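Local coordinates for protein HTH-type transcriptional regulator cbl (Escherichia coli K12, PDB 2FYI) that may act as an accessory LysR-type transcriptional regulator of the cys regulon, and is represented here by its cofactor-binding domain, at residues L107-L115 against A131-A139; V32-V43 against N203-C212. All blocks are in the same frame, centred on the assembly; numbering follows the deposited sequence. Where two conformers were deposited one is given.

Interaction 1: L107-L115 against A131-A139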
loop_
_atom_site.group_PDB
_atom_site.type_symbol
_atom_site.label_atom_id
_atom_site.label_comp_id
_atom_site.label_asym_id
_atom_site.label_seq_id
_atom_site.Cartn_x
_atom_site.Cartn_y
_atom_site.Cartn_z
ATOM N N LEU A 107 5.089 8.987 26.260
ATOM C CA LEU A 107 5.982 8.775 25.108
ATOM C C LEU A 107 7.075 7.808 25.485
ATOM O O LEU A 107 7.338 6.840 24.780
ATOM C CB LEU A 107 6.592 10.076 24.638
ATOM C CG LEU A 107 5.669 10.842 23.699
ATOM C CD1 LEU A 107 6.112 12.305 23.470
ATOM C CD2 LEU A 107 5.598 10.100 22.403
ATOM N N GLU A 108 7.668 8.092 26.632
ATOM C CA GLU A 108 8.696 7.295 27.267
ATOM C C GLU A 108 8.322 5.803 27.407
ATOM O O GLU A 108 9.165 4.923 27.199
ATOM C CB GLU A 108 8.993 7.938 28.617
ATOM C CG GLU A 108 9.169 9.501 28.563
ATOM C CD GLU A 108 7.855 10.329 28.498
ATOM O OE1 GLU A 108 6.782 9.794 28.156
ATOM O OE2 GLU A 108 7.904 11.546 28.769
ATOM N N SER A 109 7.065 5.517 27.737
ATOM C CA SER A 109 6.577 4.161 27.797
ATOM C C SER A 109 6.526 3.569 26.418
ATOM O O SER A 109 6.960 2.448 26.181
ATOM C CB SER A 109 5.174 4.127 28.316
ATOM O OG SER A 109 5.186 4.413 29.683
ATOM N N ILE A 110 5.914 4.285 25.492
ATOM C CA ILE A 110 5.742 3.697 24.201
ATOM C C ILE A 110 7.129 3.450 23.636
ATOM O O ILE A 110 7.345 2.482 22.904
ATOM C CB ILE A 110 4.936 4.622 23.310
ATOM C CG1 ILE A 110 3.533 4.807 23.914
ATOM C CG2 ILE A 110 4.910 4.120 21.864
ATOM C CD1 ILE A 110 2.588 5.731 23.086
ATOM N N ALA A 111 8.093 4.295 23.993
ATOM C CA ALA A 111 9.383 4.228 23.309
ATOM C C ALA A 111 10.160 2.925 23.562
ATOM O O ALA A 111 11.081 2.585 22.822
ATOM C CB ALA A 111 10.217 5.433 23.629
ATOM N N LYS A 112 9.765 2.209 24.612
ATOM C CA LYS A 112 10.368 0.945 25.014
ATOM C C LYS A 112 10.068 -0.178 24.070
ATOM O O LYS A 112 10.804 -1.158 24.077
ATOM C CB LYS A 112 9.871 0.525 26.373
ATOM C CG LYS A 112 10.169 1.557 27.387
ATOM C CD LYS A 112 10.222 0.955 28.780
ATOM C CE LYS A 112 10.192 2.040 29.873
ATOM N NZ LYS A 112 11.210 3.130 29.619
ATOM N N TRP A 113 9.017 -0.079 23.259
ATOM C CA TRP A 113 8.591 -1.257 22.484
ATOM C C TRP A 113 8.950 -1.154 21.019
ATOM O O TRP A 113 9.160 -0.044 20.503
ATOM C CB TRP A 113 7.101 -1.436 22.603
ATOM C CG TRP A 113 6.682 -1.434 23.994
ATOM C CD1 TRP A 113 6.520 -0.334 24.839
ATOM C CD2 TRP A 113 6.377 -2.569 24.755
ATOM N NE1 TRP A 113 6.133 -0.760 26.088
ATOM C CE2 TRP A 113 6.045 -2.127 26.063
ATOM C CE3 TRP A 113 6.356 -3.925 24.466
ATOM C CZ2 TRP A 113 5.689 -2.988 27.052
ATOM C CZ3 TRP A 113 6.035 -4.778 25.444
ATOM C CH2 TRP A 113 5.686 -4.315 26.734
ATOM N N PRO A 114 9.045 -2.304 20.332
ATOM C CA PRO A 114 9.235 -2.301 18.869
ATOM C C PRO A 114 8.099 -1.562 18.135
ATOM O O PRO A 114 6.963 -1.918 18.319
ATOM C CB PRO A 114 9.222 -3.812 18.527
ATOM C CG PRO A 114 9.648 -4.476 19.779
ATOM C CD PRO A 114 9.030 -3.671 20.882
ATOM N N LEU A 115 8.379 -0.543 17.334
ATOM C CA LEU A 115 7.286 0.134 16.623
ATOM C C LEU A 115 7.110 -0.327 15.206
ATOM O O LEU A 115 8.092 -0.630 14.495
ATOM C CB LEU A 115 7.501 1.608 16.530
ATOM C CG LEU A 115 7.356 2.243 17.885
ATOM C CD1 LEU A 115 7.305 3.777 17.717
ATOM C CD2 LEU A 115 6.104 1.683 18.577
ATOM N N ALA A 131 7.593 14.184 18.209
ATOM C CA ALA A 131 7.098 13.954 19.539
ATOM C C ALA A 131 8.228 13.309 20.339
ATOM O O ALA A 131 8.580 13.826 21.397
ATOM C CB ALA A 131 5.896 13.084 19.509
ATOM N N PHE A 132 8.827 12.229 19.819
ATOM C CA PHE A 132 9.884 11.534 20.524
ATOM C C PHE A 132 11.112 12.388 20.725
ATOM O O PHE A 132 11.729 12.341 21.806
ATOM C CB PHE A 132 10.276 10.257 19.807
ATOM C CG PHE A 132 9.287 9.133 19.996
ATOM C CD1 PHE A 132 8.693 8.515 18.897
ATOM C CD2 PHE A 132 8.929 8.709 21.275
ATOM C CE1 PHE A 132 7.776 7.486 19.053
ATOM C CE2 PHE A 132 8.022 7.678 21.448
ATOM C CZ PHE A 132 7.429 7.069 20.325
ATOM N N ALA A 133 11.487 13.175 19.710
ATOM C CA ALA A 133 12.705 13.981 19.842
ATOM C C ALA A 133 12.567 14.955 20.979
ATOM O O ALA A 133 13.528 15.244 21.657
ATOM C CB ALA A 133 12.998 14.694 18.617
ATOM N N ARG A 134 11.371 15.467 21.209
ATOM C CA ARG A 134 11.186 16.313 22.375
ATOM C C ARG A 134 11.541 15.560 23.648
ATOM O O ARG A 134 11.931 16.175 24.591
ATOM C CB ARG A 134 9.769 16.853 22.472
ATOM C CG ARG A 134 9.461 17.995 21.525
ATOM C CD ARG A 134 7.925 18.304 21.497
ATOM N NE ARG A 134 7.365 18.372 20.129
ATOM C CZ ARG A 134 6.382 17.598 19.645
ATOM N NH1 ARG A 134 5.796 16.671 20.415
ATOM N NH2 ARG A 134 5.985 17.753 18.376
ATOM N N LYS A 135 11.438 14.237 23.700
ATOM C CA LYS A 135 11.929 13.544 24.898
ATOM C C LYS A 135 13.373 13.029 24.823
ATOM O O LYS A 135 13.741 12.141 25.598
ATOM C CB LYS A 135 11.045 12.368 25.258
ATOM C CG LYS A 135 9.664 12.746 25.582
ATOM C CD LYS A 135 9.644 13.879 26.527
ATOM C CE LYS A 135 8.273 14.513 26.492
ATOM N NZ LYS A 135 7.890 14.888 27.885
ATOM N N GLY A 136 14.191 13.566 23.912
ATOM C CA GLY A 136 15.531 13.004 23.646
ATOM C C GLY A 136 15.613 11.590 23.035
ATOM O O GLY A 136 16.672 10.956 23.111
ATOM N N LEU A 137 14.527 11.107 22.416
ATOM C CA LEU A 137 14.441 9.724 22.000
ATOM C C LEU A 137 14.306 9.468 20.503
ATOM O O LEU A 137 13.662 10.244 19.784
ATOM C CB LEU A 137 13.224 9.099 22.632
ATOM C CG LEU A 137 13.301 8.747 24.109
ATOM C CD1 LEU A 137 11.927 8.342 24.600
ATOM C CD2 LEU A 137 14.380 7.641 24.365
ATOM N N LEU A 138 14.880 8.342 20.056
ATOM C CA LEU A 138 14.564 7.705 18.763
ATOM C C LEU A 138 13.571 6.562 18.957
ATOM O O LEU A 138 13.713 5.787 19.884
ATOM C CB LEU A 138 15.815 7.112 18.140
ATOM C CG LEU A 138 16.904 8.102 17.754
ATOM C CD1 LEU A 138 18.176 7.345 17.356
ATOM C CD2 LEU A 138 16.397 8.981 16.647
ATOM N N ALA A 139 12.566 6.432 18.096
ATOM C CA ALA A 139 11.696 5.270 18.185
ATOM C C ALA A 139 12.427 4.086 17.563
ATOM O O ALA A 139 13.242 4.259 16.663
ATOM C CB ALA A 139 10.393 5.515 17.484
HETATM O O HOH W 1 9.250 14.161 29.837
#

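Interaction 2: V32-V43 against N203-C212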
loop_
_atom_site.group_PDB
_atom_site.type_symbol
_atom_site.label_atom_id
_atom_site.label_comp_id
_atom_site.label_asym_id
_atom_site.label_seq_id
_atom_site.Cartn_x
_atom_site.Cartn_y
_atom_site.Cartn_z
ATOM N N VAL A 32 -17.316 10.231 0.003
ATOM C CA VAL A 32 -17.331 11.313 -0.946
ATOM C C VAL A 32 -17.540 10.791 -2.362
ATOM O O VAL A 32 -18.349 11.328 -3.105
ATOM C CB VAL A 32 -15.975 12.046 -0.914
ATOM C CG1 VAL A 32 -15.896 13.050 -2.014
ATOM C CG2 VAL A 32 -15.731 12.710 0.434
ATOM N N ILE A 33 -16.806 9.759 -2.760
ATOM C CA ILE A 33 -16.998 9.220 -4.099
ATOM C C ILE A 33 -18.408 8.733 -4.388
ATOM O O ILE A 33 -18.930 8.991 -5.462
ATOM C CB ILE A 33 -15.969 8.196 -4.454
ATOM C CG1 ILE A 33 -14.684 8.947 -4.744
ATOM C CG2 ILE A 33 -16.397 7.410 -5.677
ATOM C CD1 ILE A 33 -13.466 8.085 -4.698
ATOM N N LYS A 34 -19.038 8.062 -3.430
ATOM C CA LYS A 34 -20.458 7.742 -3.563
ATOM C C LYS A 34 -21.280 8.986 -3.853
ATOM O O LYS A 34 -22.072 9.022 -4.818
ATOM C CB LYS A 34 -21.008 7.072 -2.319
ATOM C CG LYS A 34 -20.635 5.626 -2.216
ATOM C CD LYS A 34 -21.667 4.839 -1.371
ATOM C CE LYS A 34 -21.434 4.934 0.183
ATOM N NZ LYS A 34 -20.105 4.404 0.712
ATOM N N ALA A 35 -21.105 10.009 -3.022
ATOM C CA ALA A 35 -21.847 11.268 -3.201
ATOM C C ALA A 35 -21.663 11.838 -4.595
ATOM O O ALA A 35 -22.624 12.219 -5.281
ATOM C CB ALA A 35 -21.387 12.296 -2.203
ATOM N N PHE A 36 -20.402 11.927 -4.995
ATOM C CA PHE A 36 -20.064 12.482 -6.284
ATOM C C PHE A 36 -20.707 11.713 -7.433
ATOM O O PHE A 36 -21.197 12.330 -8.374
ATOM C CB PHE A 36 -18.561 12.520 -6.451
ATOM C CG PHE A 36 -18.106 13.139 -7.742
ATOM C CD1 PHE A 36 -17.792 12.349 -8.840
ATOM C CD2 PHE A 36 -17.957 14.513 -7.856
ATOM C CE1 PHE A 36 -17.351 12.908 -10.044
ATOM C CE2 PHE A 36 -17.516 15.087 -9.062
ATOM C CZ PHE A 36 -17.218 14.264 -10.157
ATOM N N ARG A 37 -20.729 10.379 -7.362
ATOM C CA ARG A 37 -21.278 9.586 -8.446
ATOM C C ARG A 37 -22.783 9.769 -8.600
ATOM O O ARG A 37 -23.292 9.717 -9.712
ATOM C CB ARG A 37 -20.868 8.127 -8.307
ATOM C CG ARG A 37 -19.390 7.923 -8.707
ATOM C CD ARG A 37 -18.853 6.476 -8.581
ATOM N NE ARG A 37 -19.389 5.575 -9.607
ATOM C CZ ARG A 37 -19.524 4.262 -9.422
ATOM N NH1 ARG A 37 -19.156 3.737 -8.259
ATOM N NH2 ARG A 37 -20.034 3.472 -10.368
ATOM N N GLU A 38 -23.498 10.001 -7.500
ATOM C CA GLU A 38 -24.926 10.364 -7.572
ATOM C C GLU A 38 -25.089 11.697 -8.269
ATOM O O GLU A 38 -25.809 11.838 -9.249
ATOM C CB GLU A 38 -25.466 10.578 -6.181
ATOM C CG GLU A 38 -25.188 9.440 -5.252
ATOM C CD GLU A 38 -26.452 8.642 -4.992
ATOM O OE1 GLU A 38 -27.351 8.651 -5.884
ATOM O OE2 GLU A 38 -26.546 8.027 -3.896
ATOM N N LEU A 39 -24.412 12.691 -7.718
ATOM C CA LEU A 39 -24.453 14.036 -8.233
ATOM C C LEU A 39 -24.054 14.095 -9.689
ATOM O O LEU A 39 -24.696 14.763 -10.473
ATOM C CB LEU A 39 -23.485 14.892 -7.442
ATOM C CG LEU A 39 -23.570 16.367 -7.756
ATOM C CD1 LEU A 39 -24.815 16.843 -7.055
ATOM C CD2 LEU A 39 -22.331 17.095 -7.244
ATOM N N PHE A 40 -22.982 13.411 -10.057
ATOM C CA PHE A 40 -22.486 13.482 -11.436
ATOM C C PHE A 40 -22.452 12.119 -12.102
ATOM O O PHE A 40 -21.384 11.590 -12.402
ATOM C CB PHE A 40 -21.075 14.094 -11.516
ATOM C CG PHE A 40 -21.031 15.555 -11.248
ATOM C CD1 PHE A 40 -21.463 16.462 -12.197
ATOM C CD2 PHE A 40 -20.551 16.034 -10.045
ATOM C CE1 PHE A 40 -21.420 17.815 -11.960
ATOM C CE2 PHE A 40 -20.508 17.413 -9.794
ATOM C CZ PHE A 40 -20.941 18.298 -10.759
ATOM N N PRO A 41 -23.622 11.566 -12.396
ATOM C CA PRO A 41 -23.673 10.217 -12.904
ATOM C C PRO A 41 -22.952 10.042 -14.233
ATOM O O PRO A 41 -22.457 8.972 -14.500
ATOM C CB PRO A 41 -25.162 9.973 -13.082
ATOM C CG PRO A 41 -25.715 11.298 -13.266
ATOM C CD PRO A 41 -24.950 12.173 -12.339
ATOM N N GLU A 42 -22.867 11.069 -15.061
ATOM C CA GLU A 42 -22.208 10.903 -16.354
ATOM C C GLU A 42 -20.725 11.274 -16.382
ATOM O O GLU A 42 -20.122 11.305 -17.445
ATOM C CB GLU A 42 -22.930 11.693 -17.427
ATOM C CG GLU A 42 -24.320 11.211 -17.641
ATOM C CD GLU A 42 -24.361 9.897 -18.385
ATOM O OE1 GLU A 42 -24.557 9.970 -19.630
ATOM O OE2 GLU A 42 -24.192 8.822 -17.740
ATOM N N VAL A 43 -20.125 11.588 -15.250
ATOM C CA VAL A 43 -18.711 11.870 -15.302
ATOM C C VAL A 43 -17.925 10.665 -14.846
ATOM O O VAL A 43 -18.155 10.100 -13.758
ATOM C CB VAL A 43 -18.296 13.056 -14.461
ATOM C CG1 VAL A 43 -16.785 13.046 -14.276
ATOM C CG2 VAL A 43 -18.764 14.326 -15.139
ATOM N N ASN A 203 -16.265 22.077 -14.638
ATOM C CA ASN A 203 -17.155 22.435 -13.530
ATOM C C ASN A 203 -17.142 21.422 -12.386
ATOM O O ASN A 203 -17.164 21.802 -11.207
ATOM C CB ASN A 203 -18.586 22.673 -14.020
ATOM C CG ASN A 203 -19.212 21.436 -14.657
ATOM O OD1 ASN A 203 -18.672 20.870 -15.602
ATOM N ND2 ASN A 203 -20.368 21.014 -14.135
ATOM N N TYR A 204 -17.086 20.134 -12.733
ATOM C CA TYR A 204 -17.127 19.075 -11.729
ATOM C C TYR A 204 -15.911 19.000 -10.773
ATOM O O TYR A 204 -16.035 18.476 -9.653
ATOM C CB TYR A 204 -17.425 17.720 -12.359
ATOM C CG TYR A 204 -16.484 17.313 -13.445
ATOM C CD1 TYR A 204 -16.910 17.257 -14.777
ATOM C CD2 TYR A 204 -15.163 16.971 -13.162
ATOM C CE1 TYR A 204 -16.031 16.860 -15.815
ATOM C CE2 TYR A 204 -14.264 16.573 -14.183
ATOM C CZ TYR A 204 -14.703 16.517 -15.506
ATOM O OH TYR A 204 -13.832 16.129 -16.519
ATOM N N VAL A 205 -14.752 19.509 -11.194
ATOM C CA VAL A 205 -13.579 19.497 -10.315
ATOM C C VAL A 205 -13.902 20.471 -9.212
ATOM O O VAL A 205 -13.723 20.168 -8.040
ATOM C CB VAL A 205 -12.300 20.000 -11.024
ATOM C CG1 VAL A 205 -11.125 20.147 -10.036
ATOM C CG2 VAL A 205 -11.958 19.122 -12.203
ATOM N N TRP A 206 -14.411 21.645 -9.595
ATOM C CA TRP A 206 -14.713 22.685 -8.606
ATOM C C TRP A 206 -15.730 22.159 -7.603
ATOM O O TRP A 206 -15.597 22.372 -6.397
ATOM C CB TRP A 206 -15.207 23.973 -9.257
ATOM C CG TRP A 206 -14.250 24.589 -10.207
ATOM C CD1 TRP A 206 -14.439 24.804 -11.565
ATOM C CD2 TRP A 206 -12.952 25.089 -9.905
ATOM N NE1 TRP A 206 -13.331 25.419 -12.111
ATOM C CE2 TRP A 206 -12.402 25.601 -11.114
ATOM C CE3 TRP A 206 -12.192 25.160 -8.737
ATOM C CZ2 TRP A 206 -11.118 26.170 -11.171
ATOM C CZ3 TRP A 206 -10.923 25.722 -8.796
ATOM C CH2 TRP A 206 -10.400 26.219 -10.001
ATOM N N ARG A 207 -16.724 21.433 -8.106
ATOM C CA ARG A 207 -17.700 20.856 -7.217
ATOM C C ARG A 207 -17.143 19.808 -6.260
ATOM O O ARG A 207 -17.507 19.784 -5.097
ATOM C CB ARG A 207 -18.874 20.276 -7.969
ATOM C CG ARG A 207 -19.971 19.966 -6.977
ATOM C CD ARG A 207 -20.608 21.269 -6.478
ATOM N NE ARG A 207 -21.662 21.654 -7.417
ATOM C CZ ARG A 207 -22.940 21.277 -7.293
ATOM N NH1 ARG A 207 -23.317 20.540 -6.236
ATOM N NH2 ARG A 207 -23.850 21.648 -8.204
ATOM N N PHE A 208 -16.269 18.936 -6.745
ATOM C CA PHE A 208 -15.719 17.899 -5.895
ATOM C C PHE A 208 -15.124 18.477 -4.632
ATOM O O PHE A 208 -15.303 17.936 -3.547
ATOM C CB PHE A 208 -14.637 17.123 -6.624
ATOM C CG PHE A 208 -14.126 15.946 -5.846
ATOM C CD1 PHE A 208 -14.667 14.692 -6.031
ATOM C CD2 PHE A 208 -13.113 16.099 -4.903
ATOM C CE1 PHE A 208 -14.204 13.605 -5.289
ATOM C CE2 PHE A 208 -12.642 15.006 -4.164
ATOM C CZ PHE A 208 -13.193 13.769 -4.360
ATOM N N LEU A 209 -14.397 19.577 -4.776
ATOM C CA LEU A 209 -13.730 20.163 -3.626
ATOM C C LEU A 209 -14.772 20.609 -2.642
ATOM O O LEU A 209 -14.642 20.374 -1.443
ATOM C CB LEU A 209 -12.822 21.343 -4.009
ATOM C CG LEU A 209 -11.540 21.018 -4.780
ATOM C CD1 LEU A 209 -10.406 21.833 -4.270
ATOM C CD2 LEU A 209 -11.198 19.577 -4.592
ATOM N N GLU A 210 -15.820 21.234 -3.151
ATOM C CA GLU A 210 -16.860 21.784 -2.283
ATOM C C GLU A 210 -17.565 20.673 -1.487
ATOM O O GLU A 210 -17.620 20.662 -0.249
ATOM C CB GLU A 210 -17.847 22.546 -3.140
ATOM C CG GLU A 210 -18.856 23.284 -2.352
ATOM C CD GLU A 210 -20.120 23.425 -3.154
ATOM O OE1 GLU A 210 -20.202 24.350 -4.018
ATOM O OE2 GLU A 210 -21.022 22.576 -2.937
ATOM N N LEU A 211 -18.099 19.738 -2.254
ATOM C CA LEU A 211 -18.562 18.464 -1.788
ATOM C C LEU A 211 -17.730 17.887 -0.638
ATOM O O LEU A 211 -18.291 17.287 0.272
ATOM C CB LEU A 211 -18.521 17.520 -2.976
ATOM C CG LEU A 211 -19.524 16.382 -2.950
ATOM C CD1 LEU A 211 -20.728 16.735 -2.063
ATOM C CD2 LEU A 211 -19.916 16.036 -4.391
ATOM N N CYS A 212 -16.405 18.043 -0.690
ATOM C CA CYS A 212 -15.506 17.576 0.376
ATOM C C CYS A 212 -15.592 18.374 1.669
ATOM O O CYS A 212 -15.377 17.822 2.766
ATOM C CB CYS A 212 -14.083 17.717 -0.074
ATOM S SG CYS A 212 -13.495 16.293 -0.813
#

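Interaction 1: L107-L115 against A131-A139
Leu-107 packs against Ala-131, Phe-132 and Lys-135 at the C-terminal end of helix 125-134. Leu-107 CB lies 4.2 Å from CG of Lys-135. Beyond CB the chain turns away from the carbonyl carbon (chi1 -84°), and CG splits the two methyls between different neighbours. Leu-107 CD1 settles against the backbone of the helix, 3.6 Å from Ala-131 O, with Ala-131 CB also near. Leu-107 CD2 instead meets the Phe-132 ring, 3.6 Å from Phe-132 CE2. The same ring receives Leu-107 O at its edge, in its plane, and Ile-110, whose side chain crosses that of Phe-132 at about a right angle, brings CG2 to the ring edge. Ala-111 CB and Leu-115 CD1 approach the ring obliquely, the latter from the opposite direction to Phe-132 and touching CE1.

Helix 125-134 is the crossover of a beta-alpha-beta unit whose parallel strands are 115-118 and 141-145. It ends in a Schellman motif, with Gly-136 at positive phi as the C-prime residue, and Phe-132 O accepts from both Lys-135 N and Leu-137 N. The reversal brings Leu-137 CD1 to 3.5 Å from Ala-111 CB, just past helix 107-110, and further on Ala-139 CB lies 3.6 Å from Leu-115 CD1 at the start of strand 115-118. At the outer margin, Lys-135, bent at chi2 and chi4, brings NZ to 3.5 Å from Glu-108 OE2. The pair is weak, and a water that accepts from Lys-135 NZ and donates to Glu-108 OE2 links the same groups; with a second Glu-108 conformer modelled, the direct bond is tentative. A type I turn from Ile-110 to Trp-113 leads into strand 115-118, where Leu-115 also packs on Ile-161 and Leu-163 of the adjoining strand. Phe-186, from a loop, touches both Leu-107 and Ala-131.

Interaction 2: V32-V43 against N203-C212
Phe-36 and Phe-208 meet in an offset edge-to-face pair, the edge of Phe-208 turned toward the face of Phe-36, with centroids 5.7 Å apart and planes at 64°. Tyr-204 O lies at the edge of the Phe-36 ring, 3.7 Å from Phe-36 CE2. Val-32 continues the apolar seam past Phe-208: Val-32 CG1, anti to the backbone N (chi1 172°), reaches Phe-208 CZ at 3.7 Å and also approaches Cys-212 SG.

Toward the other end, Tyr-204 CB sits over the face of Phe-40, 3.9 Å from the ring centroid, while Arg-207 CB and CG come to that ring's edge. The Tyr-204 ring is in turn covered by Val-43 CG1, 4.0 Å from the centroid. Both are CH-pi contacts. Arg-207, folded at chi2 and chi3, lays one face of its guanidinium against Leu-39 CD2, 3.7 Å from Arg-207 NH1; Leu-211 CD2 touches the same methyl.

The segments of helices 29-39 and 203-212 run at 135° to each other with axes 10.3 Å apart. Beneath them is strand 14-20 of the mixed sheet: Phe-36 and Tyr-204 rest on Leu-16 and Phe-208 on Ile-18, and Tyr-204 OH makes a weak hydrogen bond to Val-15 O. Strand 189-196 and helix 218-226 cover other faces of helix 203-212, while Tyr-154 and Leu-157 of the second subunit pack on helix 29-39.

Overall arrangement
The two contacts lie on opposite sides of the chain's centre, their centres about 42 Å apart and their nearest atoms about 26 Å apart. They share no helix, strand or loop and belong to the two lobes of the periplasmic-binding-protein-like fold. Each is partly buried, but interaction 1 is the smaller and combines an aliphatic cluster round one phenylalanine with a weak ion pair at its solvent side. Interaction 2 joins elements far apart in sequence through four aromatic side chains, with neither a hydrogen bond nor a salt bridge between its segments. Its first helix also borders the second subunit, whereas interaction 1 touches no other chain of the assembly.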